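Local atomic coordinates of flavin reductase domain protein, FMN-binding (Shewanella baltica, PDB entry 3HMZ), a protein that binds flavin mononucleotide and probably acts as a flavin-dependent oxidoreductase working with NAD or NADP. Residues V34-S38 and T70-Q76; V113-M118 and V126-W132; D177-L181 and Y190-E194. All blocks are in the same frame, centred on the assembly; numbering follows the deposited sequence. Where two conformers were deposited one is given.

Contact 1: V34-S38 and T70-Q76; sequences VSARS and TREFIEQ. With FMN (flavin mononucleotide), chain B.
Ala36 and Ser38 of barrel strand 32-38 meet Phe73 of helix 69-77, which packs against the FMN-binding split barrel characteristic of flavin reductases. Strand 34-38 and helix segment 70-76 approach to 7.1 Å between axes at 59°, and alternate residues Val34, Ala36 and Ser38 turn toward the helix. Phe73 can be followed outward. Its CB lies 3.9 Å from Ala36 CB. CG and CD1 then pass beneath Ser38 CB, which sits over one ring face, displaced toward the rim, in a CH-pi contact 3.9 Å from the Phe73 ring centroid. CD2, on the ring's other branch, brings its edge to the carbonyl O of Ala36. CE1 continues under Ser38 CB before the ring runs on toward Leu101, a residue of the FMN site. One residue on, Ile74 sends CG1 to Ala36 CB (3.8 Å) and CD1 to Val34 CG1 (3.8 Å); a turn earlier, Thr70 CG2 rests on the same Val34 methyl, giving a small aliphatic layer that strand 79-84 extends through Phe80. At the far end Ser38 OG donates to Gln76 OE1, in one of two conformers of that glutamine, so this bond is tentative. Thr70 joins the packing to the cofactor: its CG2 stands anti to the backbone N and faces the strand, leaving OG1 beside that N (chi1 -53°). OG1 and the amide N, near the helix's N-terminal end, thus both donate to a single phosphate oxygen, at 2.7 Å for Thr70 OG1 to FMN O2P and 2.8 Å for Thr70 N to FMN O2P.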
# COMPACT_ATOMS: atom_id res chain seq x y z
N VAL A 34 6.93 5.98 -10.43
CA VAL A 34 8.09 5.13 -10.71
C VAL A 34 8.84 5.80 -11.85
O VAL A 34 8.28 6.07 -12.92
CB VAL A 34 7.69 3.69 -11.13
CG1 VAL A 34 8.95 2.79 -11.30
CG2 VAL A 34 6.65 3.10 -10.14
N SER A 35 10.10 6.12 -11.62
CA SER A 35 10.95 6.67 -12.70
C SER A 35 12.17 5.81 -12.94
O SER A 35 12.72 5.18 -12.03
CB SER A 35 11.31 8.10 -12.40
OG SER A 35 12.07 8.19 -11.21
N ALA A 36 12.66 5.87 -14.19
CA ALA A 36 13.79 5.05 -14.59
C ALA A 36 14.44 5.65 -15.82
O ALA A 36 13.81 6.45 -16.53
CB ALA A 36 13.35 3.56 -14.83
N ARG A 37 15.68 5.23 -16.05
CA ARG A 37 16.48 5.65 -17.17
C ARG A 37 17.08 4.45 -17.89
O ARG A 37 17.57 3.52 -17.26
CB ARG A 37 17.61 6.51 -16.65
CG ARG A 37 18.54 7.10 -17.72
CD ARG A 37 19.54 8.01 -17.05
NE ARG A 37 18.86 9.24 -16.59
CZ ARG A 37 19.40 10.22 -15.88
NH1 ARG A 37 20.65 10.20 -15.46
NH2 ARG A 37 18.65 11.28 -15.60
N SER A 38 17.08 4.50 -19.22
CA SER A 38 17.74 3.44 -20.00
C SER A 38 18.30 4.10 -21.26
O SER A 38 17.57 4.80 -21.98
CB SER A 38 16.79 2.33 -20.38
OG SER A 38 17.53 1.27 -21.02
N THR A 70 8.26 1.77 -18.76
CA THR A 70 9.07 1.86 -17.54
C THR A 70 9.61 0.49 -17.09
O THR A 70 10.76 0.38 -16.70
CB THR A 70 8.30 2.57 -16.40
OG1 THR A 70 7.82 3.82 -16.87
CG2 THR A 70 9.22 2.82 -15.23
N ARG A 71 8.78 -0.56 -17.19
CA ARG A 71 9.25 -1.91 -16.86
C ARG A 71 10.46 -2.30 -17.71
O ARG A 71 11.45 -2.85 -17.21
CB ARG A 71 8.13 -2.91 -17.05
CG ARG A 71 8.60 -4.33 -16.89
CD ARG A 71 7.45 -5.25 -16.91
NE ARG A 71 7.91 -6.65 -16.98
CZ ARG A 71 7.27 -7.69 -16.48
NH1 ARG A 71 6.13 -7.54 -15.80
NH2 ARG A 71 7.79 -8.93 -16.62
N GLU A 72 10.37 -2.01 -19.00
CA GLU A 72 11.49 -2.30 -19.92
C GLU A 72 12.78 -1.62 -19.44
O GLU A 72 13.85 -2.23 -19.37
CB GLU A 72 11.13 -1.87 -21.33
CG GLU A 72 12.21 -2.14 -22.39
CD GLU A 72 11.80 -1.57 -23.71
OE1 GLU A 72 10.65 -1.86 -24.11
OE2 GLU A 72 12.62 -0.78 -24.28
N PHE A 73 12.66 -0.35 -19.08
CA PHE A 73 13.82 0.41 -18.60
C PHE A 73 14.40 -0.19 -17.34
O PHE A 73 15.63 -0.22 -17.17
CB PHE A 73 13.43 1.87 -18.37
CG PHE A 73 13.29 2.71 -19.61
CD1 PHE A 73 13.28 2.16 -20.92
CD2 PHE A 73 13.13 4.09 -19.47
CE1 PHE A 73 13.16 2.99 -22.02
CE2 PHE A 73 12.99 4.92 -20.60
CZ PHE A 73 12.98 4.35 -21.86
N ILE A 74 13.51 -0.59 -16.42
CA ILE A 74 13.96 -1.24 -15.17
C ILE A 74 14.68 -2.58 -15.42
O ILE A 74 15.69 -2.86 -14.81
CB ILE A 74 12.81 -1.35 -14.17
CG1 ILE A 74 12.46 0.08 -13.72
CG2 ILE A 74 13.22 -2.19 -12.97
CD1 ILE A 74 11.21 0.21 -12.84
N GLU A 75 14.13 -3.37 -16.34
CA GLU A 75 14.74 -4.65 -16.69
C GLU A 75 16.11 -4.44 -17.30
O GLU A 75 17.02 -5.19 -17.01
CB GLU A 75 13.84 -5.40 -17.66
CG GLU A 75 12.56 -5.96 -17.01
CD GLU A 75 11.50 -6.37 -18.02
OE1 GLU A 75 11.52 -5.89 -19.17
OE2 GLU A 75 10.62 -7.16 -17.64
N GLN A 76 16.25 -3.39 -18.11
CA GLN A 76 17.51 -3.09 -18.77
C GLN A 76 18.54 -2.49 -17.81
O GLN A 76 19.69 -2.87 -17.83
CB GLN A 76 17.26 -2.19 -19.98
CG GLN A 76 16.48 -2.86 -21.10
CD GLN A 76 15.96 -1.89 -22.17
OE1 GLN A 76 16.02 -0.66 -22.03
NE2 GLN A 76 15.45 -2.46 -23.26
N1 FMN B . 0.63 0.25 -13.83
C2 FMN B . 1.34 -0.76 -13.23
O2 FMN B . 1.98 -1.54 -13.94
N3 FMN B . 1.35 -0.86 -11.86
C4 FMN B . 0.65 -0.02 -11.05
O4 FMN B . 0.70 -0.20 -9.80
C4A FMN B . -0.08 1.00 -11.67
N5 FMN B . -0.81 1.91 -10.92
C5A FMN B . -1.38 3.04 -11.48
C6 FMN B . -1.95 4.05 -10.68
C7 FMN B . -2.55 5.17 -11.25
C7M FMN B . -3.13 6.24 -10.38
C8 FMN B . -2.58 5.29 -12.64
C8M FMN B . -3.23 6.49 -13.30
C9 FMN B . -2.00 4.30 -13.41
C9A FMN B . -1.40 3.16 -12.89
N10 FMN B . -0.80 2.17 -13.65
C10 FMN B . -0.09 1.14 -13.06
C1' FMN B . -0.69 2.28 -15.15
C2' FMN B . 0.64 2.87 -15.66
O2' FMN B . 1.05 4.02 -14.90
C3' FMN B . 0.40 3.23 -17.12
O3' FMN B . 0.18 2.03 -17.86
C4' FMN B . 1.49 4.13 -17.73
O4' FMN B . 0.92 4.74 -18.89
C5' FMN B . 2.77 3.40 -18.11
O5' FMN B . 3.63 4.36 -18.73
P FMN B . 4.92 3.87 -19.55
O1P FMN B . 5.42 5.15 -20.19
O2P FMN B . 5.90 3.22 -18.62
O3P FMN B . 4.46 2.87 -20.57

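Contact 2: V113-M118 and V126-W132; sequences VELFEM and VAGCSAW. With EDO (1,2-ethanediol), chain E.
Glu114 and Ala127 are joined by the backbone bond that crosses here, Ala127 N to Glu114 O at 2.8 Å. Water 1 adds a bridge beside it, accepting from Glu114 N and donating to Ala127 O. A second protein-protein bond lies within 126-132: Trp132 NE1 reaches Val126 O at 2.9 Å, with the oxygen in the indole plane but the donor well above the carbonyl plane, and this fixes the rotation of the ring. The aromatic contact is an offset edge-to-face pair. Phe116 turns its CZ edge onto one face of Trp132, CZ lying 3.7 Å from Trp132 CE2 with the planes at 86°. A chi1 of 69° swings the phenyl across to the 126-132 side, where its edge also meets Ala127 N. Met118, a selenomethionine, brings CE obliquely to Trp132 CD2 at 4.1 Å. Among aliphatic groups, Leu115 CD2 touches Val126 CG2 at 4.0 Å, and Ala127 CB packs along the extended Glu114 chain. A 1,2-ethanediol, probably from crystallisation, covers a Phe116 face and accepts from Gly128 N. Leu115 and Val126 form a non-hydrogen-bonded pair of the small two-stranded antiparallel sheet 115-116/125-126, and a type II turn, Val126 to Cys129, with Gly128 third, leads on into barrel strand 131-138.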
# COMPACT_ATOMS: atom_id res chain seq x y z
N VAL A 113 6.14 16.92 -16.34
CA VAL A 113 7.11 16.35 -15.44
C VAL A 113 8.45 17.04 -15.57
O VAL A 113 9.07 17.01 -16.64
CB VAL A 113 7.32 14.85 -15.73
CG1 VAL A 113 8.43 14.24 -14.84
CG2 VAL A 113 5.98 14.09 -15.56
N GLU A 114 8.92 17.61 -14.47
CA GLU A 114 10.24 18.24 -14.35
C GLU A 114 11.13 17.27 -13.57
O GLU A 114 10.77 16.85 -12.48
CB GLU A 114 10.17 19.59 -13.64
CG GLU A 114 11.51 20.22 -13.40
CD GLU A 114 11.42 21.46 -12.57
OE1 GLU A 114 10.50 22.24 -12.80
OE2 GLU A 114 12.29 21.64 -11.69
N LEU A 115 12.26 16.90 -14.16
CA LEU A 115 13.19 15.96 -13.56
C LEU A 115 14.45 16.65 -13.01
O LEU A 115 14.88 17.71 -13.49
CB LEU A 115 13.65 14.91 -14.58
CG LEU A 115 12.54 14.04 -15.17
CD1 LEU A 115 13.12 13.16 -16.26
CD2 LEU A 115 11.83 13.23 -14.08
N PHE A 116 15.07 16.00 -12.03
CA PHE A 116 16.36 16.41 -11.49
C PHE A 116 17.17 15.19 -11.14
O PHE A 116 16.67 14.07 -11.15
CB PHE A 116 16.20 17.35 -10.29
CG PHE A 116 15.63 16.72 -9.02
CD1 PHE A 116 14.27 16.54 -8.83
CD2 PHE A 116 16.47 16.29 -8.00
CE1 PHE A 116 13.76 15.97 -7.65
CE2 PHE A 116 15.99 15.74 -6.82
CZ PHE A 116 14.61 15.58 -6.64
N GLU A 117 18.44 15.41 -10.85
CA GLU A 117 19.38 14.35 -10.47
C GLU A 117 19.88 14.59 -9.06
O GLU A 117 20.00 15.74 -8.62
CB GLU A 117 20.53 14.28 -11.44
CG GLU A 117 20.05 13.79 -12.82
CD GLU A 117 21.16 13.64 -13.83
OE1 GLU A 117 22.22 14.26 -13.67
OE2 GLU A 117 20.92 12.96 -14.84
N MSE A 118 20.21 13.50 -8.37
CA MSE A 118 20.56 13.62 -6.95
C MSE A 118 21.52 12.58 -6.47
O MSE A 118 21.36 11.45 -6.85
CB MSE A 118 19.25 13.41 -6.13
CG MSE A 118 19.27 14.28 -4.97
SE MSE A 118 17.98 14.38 -3.67
CE MSE A 118 16.50 13.27 -4.23
N VAL A 126 11.65 13.07 -9.75
CA VAL A 126 10.58 13.98 -10.13
C VAL A 126 10.51 15.17 -9.17
O VAL A 126 10.31 15.01 -7.98
CB VAL A 126 9.23 13.26 -10.26
CG1 VAL A 126 8.12 14.24 -10.62
CG2 VAL A 126 9.32 12.05 -11.26
N ALA A 127 10.69 16.37 -9.71
CA ALA A 127 10.55 17.60 -8.93
C ALA A 127 9.13 17.77 -8.39
O ALA A 127 8.17 17.41 -9.07
CB ALA A 127 10.91 18.85 -9.79
N GLY A 128 9.02 18.27 -7.17
CA GLY A 128 7.75 18.59 -6.55
C GLY A 128 7.18 17.51 -5.65
O GLY A 128 6.21 17.76 -4.93
N CYS A 129 7.75 16.30 -5.69
CA CYS A 129 7.26 15.21 -4.84
C CYS A 129 7.68 15.51 -3.40
O CYS A 129 8.49 16.42 -3.13
CB CYS A 129 7.87 13.89 -5.28
SG CYS A 129 7.33 13.42 -6.95
N SER A 130 7.09 14.77 -2.47
CA SER A 130 7.43 14.91 -1.06
C SER A 130 8.61 14.05 -0.62
O SER A 130 9.23 14.35 0.39
CB SER A 130 6.22 14.65 -0.18
OG SER A 130 5.74 13.36 -0.40
N ALA A 131 8.85 12.94 -1.32
CA ALA A 131 9.87 11.99 -0.91
C ALA A 131 10.29 11.15 -2.09
O ALA A 131 9.50 10.96 -3.03
CB ALA A 131 9.29 11.07 0.21
N TRP A 132 11.55 10.68 -2.04
CA TRP A 132 12.16 9.89 -3.09
C TRP A 132 12.98 8.76 -2.48
O TRP A 132 13.67 8.98 -1.48
CB TRP A 132 13.09 10.74 -3.94
CG TRP A 132 12.50 12.00 -4.51
CD1 TRP A 132 12.03 12.17 -5.78
CD2 TRP A 132 12.37 13.26 -3.85
NE1 TRP A 132 11.57 13.46 -5.94
CE2 TRP A 132 11.75 14.15 -4.77
CE3 TRP A 132 12.65 13.72 -2.57
CZ2 TRP A 132 11.48 15.45 -4.44
CZ3 TRP A 132 12.39 15.00 -2.25
CH2 TRP A 132 11.80 15.86 -3.18
C1 EDO E . 13.71 19.79 -5.66
O1 EDO E . 14.94 19.35 -6.26
C2 EDO E . 12.59 18.90 -6.15
O2 EDO E . 11.29 19.27 -5.70
O HOH W 1 7.56 17.66 -11.86

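Contact 3: D177-L181 and Y190-E194; sequences DKRSL and YAIGE. With EDO (1,2-ethanediol), chain H.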
# COMPACT_ATOMS: atom_id res chain seq x y z
N ASP A 177 -1.65 21.10 -0.01
CA ASP A 177 -1.30 20.56 -1.32
C ASP A 177 -0.08 19.64 -1.32
O ASP A 177 0.29 19.16 -2.38
CB ASP A 177 -1.26 21.61 -2.43
CG ASP A 177 -0.12 22.54 -2.33
OD1 ASP A 177 0.75 22.43 -1.44
OD2 ASP A 177 -0.10 23.44 -3.24
N LYS A 178 0.54 19.41 -0.15
CA LYS A 178 1.64 18.44 -0.07
C LYS A 178 1.17 17.06 0.40
O LYS A 178 1.95 16.13 0.47
CB LYS A 178 2.78 18.95 0.79
CG LYS A 178 3.46 20.18 0.18
CD LYS A 178 4.80 20.48 0.85
CE LYS A 178 5.47 21.61 0.18
NZ LYS A 178 6.83 21.93 0.75
N ARG A 179 -0.12 16.92 0.70
CA ARG A 179 -0.64 15.61 1.10
C ARG A 179 -0.42 14.57 -0.02
O ARG A 179 -0.39 14.89 -1.22
CB ARG A 179 -2.11 15.70 1.50
CG ARG A 179 -2.27 16.32 2.87
CD ARG A 179 -3.67 16.75 3.25
NE ARG A 179 -3.61 17.33 4.60
CZ ARG A 179 -3.59 16.61 5.72
NH1 ARG A 179 -3.67 15.31 5.67
NH2 ARG A 179 -3.50 17.19 6.91
N SER A 180 -0.23 13.30 0.39
CA SER A 180 -0.08 12.22 -0.57
C SER A 180 -1.43 11.84 -1.17
O SER A 180 -2.49 12.16 -0.62
CB SER A 180 0.59 11.01 0.08
OG SER A 180 -0.06 10.61 1.29
N LEU A 181 -1.35 11.20 -2.33
CA LEU A 181 -2.47 10.72 -3.09
C LEU A 181 -2.57 9.22 -3.02
O LEU A 181 -1.57 8.52 -3.08
CB LEU A 181 -2.32 11.13 -4.55
CG LEU A 181 -2.47 12.60 -4.90
CD1 LEU A 181 -1.97 12.87 -6.36
CD2 LEU A 181 -3.93 13.04 -4.73
N TYR A 190 -7.99 9.70 -3.16
CA TYR A 190 -8.15 10.33 -1.86
C TYR A 190 -6.79 10.86 -1.43
O TYR A 190 -5.76 10.21 -1.61
CB TYR A 190 -8.65 9.38 -0.79
CG TYR A 190 -10.04 8.95 -0.99
CD1 TYR A 190 -11.08 9.76 -0.63
CD2 TYR A 190 -10.32 7.70 -1.51
CE1 TYR A 190 -12.42 9.35 -0.84
CE2 TYR A 190 -11.61 7.26 -1.70
CZ TYR A 190 -12.67 8.09 -1.36
OH TYR A 190 -13.98 7.67 -1.53
N ALA A 191 -6.80 12.06 -0.86
CA ALA A 191 -5.63 12.60 -0.18
C ALA A 191 -5.56 11.96 1.20
O ALA A 191 -6.58 11.58 1.78
CB ALA A 191 -5.73 14.13 -0.05
N ILE A 192 -4.36 11.86 1.76
CA ILE A 192 -4.22 11.40 3.12
C ILE A 192 -4.91 12.46 4.03
O ILE A 192 -4.94 13.66 3.71
CB ILE A 192 -2.73 11.21 3.47
CG1 ILE A 192 -2.54 10.29 4.69
CG2 ILE A 192 -1.97 12.54 3.62
CD1 ILE A 192 -3.20 8.88 4.54
N GLY A 193 -5.43 11.99 5.16
CA GLY A 193 -6.19 12.80 6.07
C GLY A 193 -5.65 13.00 7.46
O GLY A 193 -4.46 13.19 7.64
N GLU A 194 -6.56 13.00 8.42
CA GLU A 194 -6.31 13.35 9.81
C GLU A 194 -5.41 12.36 10.56
O GLU A 194 -5.55 11.15 10.41
CB GLU A 194 -7.69 13.40 10.50
CG GLU A 194 -7.71 13.82 11.93
CD GLU A 194 -9.13 13.96 12.50
OE1 GLU A 194 -10.13 13.58 11.81
OE2 GLU A 194 -9.22 14.47 13.68
C1 EDO H . 3.72 22.22 -4.34
O1 EDO H . 3.31 20.98 -3.69
C2 EDO H . 2.48 22.88 -4.94
O2 EDO H . 2.13 24.19 -4.54
O HOH W 2 -3.12 15.26 8.65
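Ser180 O is gripped by two neighbours on the opposite strand: Ile192 N donates to it at 3.0 Å, and the CA-H of Ala191 makes a second, weaker approach, with Ala191 CA 3.2 Å from Ser180 O. The amide comes in tilted 29° from the carbonyl plane. Next along, Leu181 and Ala191 form an antiparallel non-hydrogen-bonded pair, their CA atoms 4.7 Å apart. The side chain of Ser180 turns OG to the flank of Ile192, 3.5 Å from Ile192 CB, while the hydroxyl itself is held by His182 and His28. This is the start of the two-stranded antiparallel sheet made by strands 181-185 and 188-197, which belongs to the dimer interface: Tyr190 pairs with a strand of the second subunit, so the sheet runs on into the partner, and the Tyr190 ring meets Phe171 of the second subunit edge-to-face. Beyond the paired residues Arg179 takes over. Its chain is extended from CG to NE and crosses Ile192 at about a right angle, CB lying 3.8 Å from Ile192 CG2. In one of two conformers, NH1 then donates to two successive carbonyls, Arg179 NH1 to Ile192 O at 2.9 Å and Arg179 NH1 to Gly193 O at 3.0 Å. Both oxygens are met from above their carbonyl planes. In this same conformer water 2, at the edge of the guanidinium, accepts from Arg179 NH2; it also donates to Gly193 O at 2.7 Å, which would give that oxygen a second donor.

The three contacts follow one another along the chain and spread across the subunit from the cofactor phosphate to the dimer interface. Contacts 1 and 2, with centres about 16 Å apart, touch through a salt bridge, Arg37 NH1 to Glu117 OE2 at 2.8 Å; Arg37 also pairs with Asp42 and Asp122. Both reach the main barrel sheet. Contact 1 alone binds FMN directly, through Thr70, whereas in contact 2 the Val113 side chain stays about 10 Å from the bound FMN. Contact 3 lies across the chain's centre from contact 1, about 27 Å between centres, and about 18 Å, centre to centre, from contact 2; its Leu181 side chain comes within about 8 Å of FMN.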